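Local structure of uncharacterized protein (Thermoplasma acidophilum, 3M4R) at residues T11-D14 with D18-V21; D99-S104 with E116-A121; K178-I183 with L191-T196. The protein is of unknown function, but this N-terminal class II aldolase/adducin-type domain binds a zinc ion, and the full-length protein is probably an oxidoreductase. All coordinates share one frame; numbering follows the deposited sequence.

Contact 1: residues T11-D14 with D18-V21; sequences TKFD and DEVV
The ring of F13 lies over the start of the following helix, one face resting on E19. This is a CH-pi contact: CA of E19 sits 3.9 Å from the centroid of the F13 ring, 18° off the ring normal. CB and CG of E19 continue along the same face, with E19 CG 3.7 Å from F13 CD2. A phenylalanine suits the loop because its flat ring covers the E19 backbone and methylenes; a glutamate suits the helix because those methylenes are apolar while its carboxylate reaches on. With CG anti to the backbone N (chi1 -177°) and the chain extended, the carboxylate passes out beyond the CD2/CE2 rim, its plane 20° from the ring plane, and OE2 accepts a hydrogen bond from the backbone N of G197.

The polar part has no direct hydrogen bond. CB of D14 comes within 3.3 Å of OD2 of D18, but the two carboxylates have their OD2 atoms 3.9 Å apart, a pairing of like charges probably eased by solvent. A water accepts from D14 N at 3.0 Å and donates a weak bond to D18 OD2, linking loop and helix.

Beyond F13 lies W8 of the same loop. Helix 16-28 carries the contact on its outer side; V20 faces away from the loop and packs on strand 40-48, and V20 and V21 both touch F75 of strand 75-79.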
loop_
_atom_site.group_PDB
_atom_site.type_symbol
_atom_site.label_atom_id
_atom_site.label_comp_id
_atom_site.label_asym_id
_atom_site.label_seq_id
_atom_site.Cartn_x
_atom_site.Cartn_y
_atom_site.Cartn_z
ATOM N N THR A 11 -9.331 18.240 -5.078
ATOM C CA THR A 11 -10.198 17.428 -5.919
ATOM C C THR A 11 -9.587 17.225 -7.302
ATOM O O THR A 11 -9.741 16.154 -7.884
ATOM C CB THR A 11 -11.646 18.003 -5.998
ATOM O OG1 THR A 11 -11.609 19.399 -6.323
ATOM C CG2 THR A 11 -12.396 17.819 -4.659
ATOM N N LYS A 12 -8.861 18.224 -7.809
ATOM C CA LYS A 12 -8.239 18.158 -9.139
ATOM C C LYS A 12 -6.721 17.896 -9.078
ATOM O O LYS A 12 -5.990 18.565 -8.345
ATOM C CB LYS A 12 -8.506 19.463 -9.908
ATOM N N PHE A 13 -6.252 16.917 -9.849
ATOM C CA PHE A 13 -4.822 16.655 -9.983
ATOM C C PHE A 13 -4.502 16.587 -11.466
ATOM O O PHE A 13 -5.326 16.117 -12.223
ATOM C CB PHE A 13 -4.457 15.312 -9.317
ATOM C CG PHE A 13 -4.895 15.206 -7.885
ATOM C CD1 PHE A 13 -4.144 15.791 -6.869
ATOM C CD2 PHE A 13 -6.055 14.519 -7.551
ATOM C CE1 PHE A 13 -4.556 15.715 -5.545
ATOM C CE2 PHE A 13 -6.487 14.450 -6.229
ATOM C CZ PHE A 13 -5.737 15.045 -5.219
ATOM N N ASP A 14 -3.295 17.004 -11.863
ATOM C CA ASP A 14 -2.882 17.000 -13.277
ATOM C C ASP A 14 -2.601 15.598 -13.797
ATOM O O ASP A 14 -2.592 15.385 -15.009
ATOM C CB ASP A 14 -1.619 17.853 -13.519
ATOM C CG ASP A 14 -1.795 19.342 -13.123
ATOM O OD1 ASP A 14 -2.908 19.938 -13.256
ATOM O OD2 ASP A 14 -0.784 19.926 -12.673
ATOM N N ASP A 18 0.714 12.894 -9.518
ATOM C CA ASP A 18 0.396 14.019 -8.624
ATOM C C ASP A 18 -0.586 13.587 -7.539
ATOM O O ASP A 18 -0.442 13.972 -6.376
ATOM C CB ASP A 18 -0.171 15.245 -9.366
ATOM C CG ASP A 18 0.819 15.872 -10.347
ATOM O OD1 ASP A 18 2.031 15.759 -10.134
ATOM O OD2 ASP A 18 0.380 16.495 -11.341
ATOM N N GLU A 19 -1.582 12.792 -7.914
ATOM C CA GLU A 19 -2.574 12.313 -6.933
ATOM C C GLU A 19 -1.964 11.402 -5.850
ATOM O O GLU A 19 -2.209 11.602 -4.681
ATOM C CB GLU A 19 -3.727 11.582 -7.636
ATOM C CG GLU A 19 -4.838 11.116 -6.668
ATOM C CD GLU A 19 -6.135 10.782 -7.409
ATOM O OE1 GLU A 19 -6.171 10.970 -8.620
ATOM O OE2 GLU A 19 -7.099 10.297 -6.809
ATOM N N VAL A 20 -1.174 10.417 -6.246
ATOM C CA VAL A 20 -0.519 9.513 -5.293
ATOM C C VAL A 20 0.480 10.258 -4.413
ATOM O O VAL A 20 0.602 9.910 -3.240
ATOM C CB VAL A 20 0.181 8.270 -5.978
ATOM C CG1 VAL A 20 1.565 8.602 -6.595
ATOM C CG2 VAL A 20 0.284 7.100 -4.950
ATOM N N VAL A 21 1.169 11.277 -4.964
ATOM C CA VAL A 21 2.133 12.089 -4.178
ATOM C C VAL A 21 1.346 12.809 -3.071
ATOM O O VAL A 21 1.733 12.820 -1.896
ATOM C CB VAL A 21 2.924 13.114 -5.069
ATOM C CG1 VAL A 21 3.537 14.268 -4.235
ATOM C CG2 VAL A 21 4.059 12.393 -5.915
HETATM O O HOH W 1 -1.785 18.346 -9.658
#

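Contact 2: residues D99-S104 with E116-A121; sequences DYLKKS and ETFLHA. With ZN (zinc ion), chain B.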
loop_
_atom_site.group_PDB
_atom_site.type_symbol
_atom_site.label_atom_id
_atom_site.label_comp_id
_atom_site.label_asym_id
_atom_site.label_seq_id
_atom_site.Cartn_x
_atom_site.Cartn_y
_atom_site.Cartn_z
ATOM N N ASP A 99 15.463 -8.966 -6.815
ATOM C CA ASP A 99 15.941 -9.182 -8.169
ATOM C C ASP A 99 14.790 -9.161 -9.165
ATOM O O ASP A 99 14.907 -8.596 -10.246
ATOM C CB ASP A 99 16.638 -10.525 -8.302
ATOM C CG ASP A 99 17.392 -10.637 -9.599
ATOM O OD1 ASP A 99 18.173 -9.709 -9.907
ATOM O OD2 ASP A 99 17.157 -11.618 -10.321
ATOM N N TYR A 100 13.682 -9.813 -8.816
ATOM C CA TYR A 100 12.497 -9.846 -9.727
ATOM C C TYR A 100 12.007 -8.456 -10.035
ATOM O O TYR A 100 11.751 -8.082 -11.197
ATOM C CB TYR A 100 11.376 -10.676 -9.132
ATOM C CG TYR A 100 10.225 -11.008 -10.066
ATOM C CD1 TYR A 100 9.265 -10.076 -10.377
ATOM C CD2 TYR A 100 10.107 -12.286 -10.631
ATOM C CE1 TYR A 100 8.188 -10.396 -11.212
ATOM C CE2 TYR A 100 9.053 -12.600 -11.482
ATOM C CZ TYR A 100 8.124 -11.676 -11.765
ATOM O OH TYR A 100 7.113 -12.022 -12.615
ATOM N N LEU A 101 11.867 -7.674 -8.986
ATOM C CA LEU A 101 11.393 -6.328 -9.132
ATOM C C LEU A 101 12.323 -5.461 -9.981
ATOM O O LEU A 101 11.834 -4.685 -10.787
ATOM C CB LEU A 101 11.109 -5.682 -7.767
ATOM C CG LEU A 101 9.959 -6.251 -6.951
ATOM C CD1 LEU A 101 9.972 -5.652 -5.562
ATOM C CD2 LEU A 101 8.572 -6.010 -7.649
ATOM N N LYS A 102 13.642 -5.611 -9.811
ATOM C CA LYS A 102 14.617 -4.904 -10.586
ATOM C C LYS A 102 14.414 -5.239 -12.046
ATOM O O LYS A 102 14.471 -4.339 -12.895
ATOM C CB LYS A 102 16.074 -5.253 -10.126
ATOM C CG LYS A 102 17.190 -4.478 -10.844
ATOM C CD LYS A 102 18.667 -4.853 -10.305
ATOM C CE LYS A 102 19.786 -3.878 -10.903
ATOM N NZ LYS A 102 21.220 -4.361 -11.141
ATOM N N LYS A 103 14.159 -6.508 -12.354
ATOM C CA LYS A 103 14.029 -6.936 -13.769
ATOM C C LYS A 103 12.676 -6.459 -14.353
ATOM O O LYS A 103 12.429 -6.578 -15.573
ATOM C CB LYS A 103 14.130 -8.440 -13.863
ATOM C CG LYS A 103 15.574 -8.969 -13.642
ATOM C CD LYS A 103 15.657 -10.535 -13.542
ATOM C CE LYS A 103 17.095 -10.977 -13.274
ATOM N NZ LYS A 103 17.137 -12.448 -13.229
ATOM N N SER A 104 11.822 -5.959 -13.478
ATOM C CA SER A 104 10.450 -5.515 -13.836
ATOM C C SER A 104 10.327 -3.985 -13.901
ATOM O O SER A 104 9.253 -3.442 -14.174
ATOM C CB SER A 104 9.431 -6.073 -12.848
ATOM O OG SER A 104 9.540 -7.489 -12.753
ATOM N N GLU A 116 7.908 -3.920 -0.378
ATOM C CA GLU A 116 6.502 -4.350 -0.257
ATOM C C GLU A 116 5.694 -4.175 -1.506
ATOM O O GLU A 116 4.455 -4.199 -1.444
ATOM C CB GLU A 116 5.826 -3.576 0.912
ATOM C CG GLU A 116 6.686 -3.706 2.149
ATOM C CD GLU A 116 5.952 -3.528 3.454
ATOM O OE1 GLU A 116 5.999 -2.367 3.969
ATOM O OE2 GLU A 116 5.386 -4.543 3.980
ATOM N N THR A 117 6.366 -4.061 -2.657
ATOM C CA THR A 117 5.687 -3.767 -3.898
ATOM C C THR A 117 4.611 -4.758 -4.244
ATOM O O THR A 117 3.584 -4.381 -4.837
ATOM C CB THR A 117 6.707 -3.630 -5.091
ATOM O OG1 THR A 117 7.500 -2.447 -4.887
ATOM C CG2 THR A 117 5.974 -3.538 -6.401
ATOM N N PHE A 118 4.826 -6.020 -3.928
ATOM C CA PHE A 118 3.819 -7.027 -4.281
ATOM C C PHE A 118 2.504 -6.887 -3.511
ATOM O O PHE A 118 1.469 -7.286 -4.031
ATOM C CB PHE A 118 4.344 -8.426 -4.157
ATOM C CG PHE A 118 5.316 -8.787 -5.261
ATOM C CD1 PHE A 118 4.869 -8.946 -6.549
ATOM C CD2 PHE A 118 6.663 -8.875 -5.015
ATOM C CE1 PHE A 118 5.757 -9.254 -7.577
ATOM C CE2 PHE A 118 7.562 -9.205 -6.046
ATOM C CZ PHE A 118 7.095 -9.388 -7.330
ATOM N N LEU A 119 2.511 -6.240 -2.333
ATOM C CA LEU A 119 1.206 -5.943 -1.661
ATOM C C LEU A 119 0.333 -5.079 -2.557
ATOM O O LEU A 119 -0.926 -5.209 -2.615
ATOM C CB LEU A 119 1.385 -5.217 -0.321
ATOM C CG LEU A 119 2.206 -5.881 0.782
ATOM C CD1 LEU A 119 2.318 -4.973 2.044
ATOM C CD2 LEU A 119 1.635 -7.262 1.136
ATOM N N HIS A 120 1.007 -4.185 -3.254
ATOM C CA HIS A 120 0.359 -3.206 -4.120
ATOM C C HIS A 120 -0.097 -3.818 -5.452
ATOM O O HIS A 120 -1.247 -3.581 -5.958
ATOM C CB HIS A 120 1.343 -2.074 -4.342
ATOM C CG HIS A 120 1.628 -1.303 -3.084
ATOM N ND1 HIS A 120 0.942 -0.144 -2.769
ATOM C CD2 HIS A 120 2.489 -1.527 -2.061
ATOM C CE1 HIS A 120 1.373 0.302 -1.594
ATOM N NE2 HIS A 120 2.313 -0.512 -1.140
ATOM N N ALA A 121 0.816 -4.562 -6.048
ATOM C CA ALA A 121 0.572 -5.134 -7.394
ATOM C C ALA A 121 -0.583 -6.099 -7.362
ATOM O O ALA A 121 -1.366 -6.151 -8.300
ATOM C CB ALA A 121 1.862 -5.857 -7.963
HETATM ZN ZN ZN B . 4.813 -3.151 5.740
HETATM O O HOH W 2 6.589 -3.847 6.412
#
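Y100 and L101 of helix 94-103 close on the end of the F118 ring, and there the packing is tight. CZ of F118 lies 3.8 Å from CD1 of Y100, the edge of the phenylalanine turned toward the tyrosine face in an offset edge-to-face pair with planes at 60° and centroids 5.9 Å apart. CD2 of L101 comes to 3.7 Å from the same F118 CZ and 3.8 Å from CG2 of T117, so one branched side chain fills the angle between two neighbours on helix 117-121. Because CG of L101 is anti to its own carbonyl carbon (chi1 -67°), both methyls are carried to the other helix. Trimming L101 to an alanine would probably open a gap beside F118 CZ and T117 CG2, leaving the phenylalanine ring less firmly fixed.

The helix axes stay 12.4 Å apart, and large apolar residues bridge that distance without any hydrogen bond across. Polar ends are met by others: Y100 OH by D82 O, T117 OG1 by S114 O. On the solvent side, away from F118, K103 NZ reaches D99 OD2 in a weak bond that is doubtful because D99 has two conformers.

Just before helix 117-121, E116 grips zinc with both carboxylate oxygens, OE1 and OE2 each at 2.3 Å. A water, H130, H132 and H188 complete the site, as in the zinc centres of the AraD-like family such as L-fuculose-1-phosphate aldolase.

Contact 3: residues K178-I183 with L191-T196; sequences KGIDGI and LTFGDT
I183 and L191 pair across a beta hairpin, strands 182-185 and 189-194, in the central sheet of this class II aldolase-type domain. As an antiparallel hydrogen-bonded pair they exchange two backbone bonds, I183 N to L191 O and L191 N to I183 O, both 2.8 Å, the latter almost straight at 172°. Their side chains share one face, where both lie against V172 of helix 166-175 and L191 touches the zinc ligand H130; branched aliphatics suit such a buried face.

Next, the F193 ring fits into the bend of residues 180-183. O of I180 lies 3.5 Å from CE1 of F193, in the ring plane at its edge, and CG1 of I183 meets F193 CE2, also at the edge, 4.0 Å away. G182 sets its backbone against the ring, CA 3.7 Å from F193 CZ; the CB of any other residue would come tight against CG2 of T192.

Farther out, F176, edge-to-face, and Y125 flank F193. R203 of helix 197-215 forms a salt bridge with D181 OD1 and donates to F193 O, tying the loop before strand 182-185, and strand 189-194, to that helix, while OG1 of T192 bonds to H204 ND1 and A200 O. With OG1 of T192 between backbone N and carbonyl carbon (chi1 62°), CG2 turns toward the other segment and stands 3.4 Å from D181 O, a buried carbonyl without a hydrogen-bonding partner.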
loop_
_atom_site.group_PDB
_atom_site.type_symbol
_atom_site.label_atom_id
_atom_site.label_comp_id
_atom_site.label_asym_id
_atom_site.label_seq_id
_atom_site.Cartn_x
_atom_site.Cartn_y
_atom_site.Cartn_z
ATOM N N LYS A 178 -14.189 -8.371 -3.047
ATOM C CA LYS A 178 -14.976 -7.220 -3.521
ATOM C C LYS A 178 -15.722 -6.535 -2.351
ATOM O O LYS A 178 -16.189 -7.194 -1.441
ATOM C CB LYS A 178 -16.004 -7.671 -4.580
ATOM N N GLY A 179 -15.758 -5.210 -2.359
ATOM C CA GLY A 179 -16.524 -4.434 -1.406
ATOM C C GLY A 179 -15.939 -4.096 -0.051
ATOM O O GLY A 179 -16.573 -3.334 0.687
ATOM N N ILE A 180 -14.781 -4.655 0.319
ATOM C CA ILE A 180 -14.167 -4.347 1.631
ATOM C C ILE A 180 -13.446 -3.006 1.603
ATOM O O ILE A 180 -13.110 -2.511 0.531
ATOM C CB ILE A 180 -13.245 -5.482 2.148
ATOM C CG1 ILE A 180 -12.012 -5.675 1.250
ATOM C CG2 ILE A 180 -14.044 -6.763 2.219
ATOM C CD1 ILE A 180 -10.932 -6.557 1.850
ATOM N N ASP A 181 -13.227 -2.400 2.768
ATOM C CA ASP A 181 -12.565 -1.100 2.862
ATOM C C ASP A 181 -11.073 -1.231 3.240
ATOM O O ASP A 181 -10.277 -0.280 3.104
ATOM C CB ASP A 181 -13.252 -0.214 3.884
ATOM C CG ASP A 181 -14.694 0.169 3.478
ATOM O OD1 ASP A 181 -14.947 0.451 2.292
ATOM O OD2 ASP A 181 -15.562 0.174 4.346
ATOM N N GLY A 182 -10.671 -2.400 3.701
ATOM C CA GLY A 182 -9.305 -2.508 4.225
ATOM C C GLY A 182 -8.936 -3.930 4.556
ATOM O O GLY A 182 -9.811 -4.770 4.724
ATOM N N ILE A 183 -7.625 -4.192 4.601
ATOM C CA ILE A 183 -7.067 -5.446 5.070
ATOM C C ILE A 183 -6.098 -5.119 6.204
ATOM O O ILE A 183 -5.173 -4.326 6.026
ATOM C CB ILE A 183 -6.294 -6.172 3.986
ATOM C CG1 ILE A 183 -7.241 -6.581 2.844
ATOM C CG2 ILE A 183 -5.583 -7.373 4.578
ATOM C CD1 ILE A 183 -6.497 -7.264 1.612
ATOM N N LEU A 191 -3.633 -2.176 5.120
ATOM C CA LEU A 191 -3.804 -1.852 3.738
ATOM C C LEU A 191 -5.195 -1.320 3.465
ATOM O O LEU A 191 -6.209 -1.925 3.860
ATOM C CB LEU A 191 -3.602 -3.082 2.898
ATOM C CG LEU A 191 -2.168 -3.615 2.822
ATOM C CD1 LEU A 191 -2.262 -5.097 2.499
ATOM C CD2 LEU A 191 -1.351 -2.826 1.744
ATOM N N THR A 192 -5.237 -0.184 2.786
ATOM C CA THR A 192 -6.469 0.312 2.158
ATOM C C THR A 192 -6.252 0.615 0.685
ATOM O O THR A 192 -5.118 0.686 0.199
ATOM C CB THR A 192 -7.046 1.488 2.919
ATOM O OG1 THR A 192 -6.138 2.605 2.943
ATOM C CG2 THR A 192 -7.463 1.041 4.354
ATOM N N PHE A 193 -7.361 0.817 -0.018
ATOM C CA PHE A 193 -7.332 0.904 -1.450
ATOM C C PHE A 193 -8.633 1.509 -1.998
ATOM O O PHE A 193 -9.648 1.600 -1.290
ATOM C CB PHE A 193 -7.157 -0.510 -2.007
ATOM C CG PHE A 193 -7.721 -1.569 -1.104
ATOM C CD1 PHE A 193 -9.082 -1.737 -0.980
ATOM C CD2 PHE A 193 -6.880 -2.352 -0.345
ATOM C CE1 PHE A 193 -9.633 -2.716 -0.079
ATOM C CE2 PHE A 193 -7.380 -3.298 0.534
ATOM C CZ PHE A 193 -8.773 -3.493 0.678
ATOM N N GLY A 194 -8.601 1.895 -3.258
ATOM C CA GLY A 194 -9.804 2.430 -3.901
ATOM C C GLY A 194 -9.515 2.911 -5.293
ATOM O O GLY A 194 -8.373 2.802 -5.780
ATOM N N ASP A 195 -10.538 3.432 -5.938
ATOM C CA ASP A 195 -10.479 3.861 -7.322
ATOM C C ASP A 195 -9.748 5.194 -7.464
ATOM O O ASP A 195 -9.249 5.533 -8.549
ATOM C CB ASP A 195 -11.893 4.002 -7.890
ATOM C CG ASP A 195 -12.583 2.662 -8.090
ATOM O OD1 ASP A 195 -11.913 1.618 -8.193
ATOM O OD2 ASP A 195 -13.820 2.662 -8.159
ATOM N N THR A 196 -9.731 5.949 -6.372
ATOM C CA THR A 196 -9.130 7.255 -6.322
ATOM C C THR A 196 -8.297 7.325 -5.061
ATOM O O THR A 196 -8.408 6.464 -4.140
ATOM C CB THR A 196 -10.214 8.376 -6.295
ATOM O OG1 THR A 196 -10.849 8.401 -5.004
ATOM C CG2 THR A 196 -11.260 8.156 -7.424
#

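The three contacts follow one another along the chain, each closing before the next opens, and all belong to one domain built round a mixed sheet, to which the strands of contact 3 belong. Contact 1 sits at the surface, its centre 24 Å from that of contact 2 and 19 Å from that of contact 3; contacts 2 and 3 are buried, on opposite sides of the chain centre, 20 Å apart. E19 OE2 packs 3.6 Å from T196 C, beside helix 197-215. L119 CB and L191 CD2, 4.2 Å apart, join contacts 2 and 3 beside the zinc site, the L191 side chain being about 7 Å from the ion, whose ligands come from residues 116-132 and, farther along, H188.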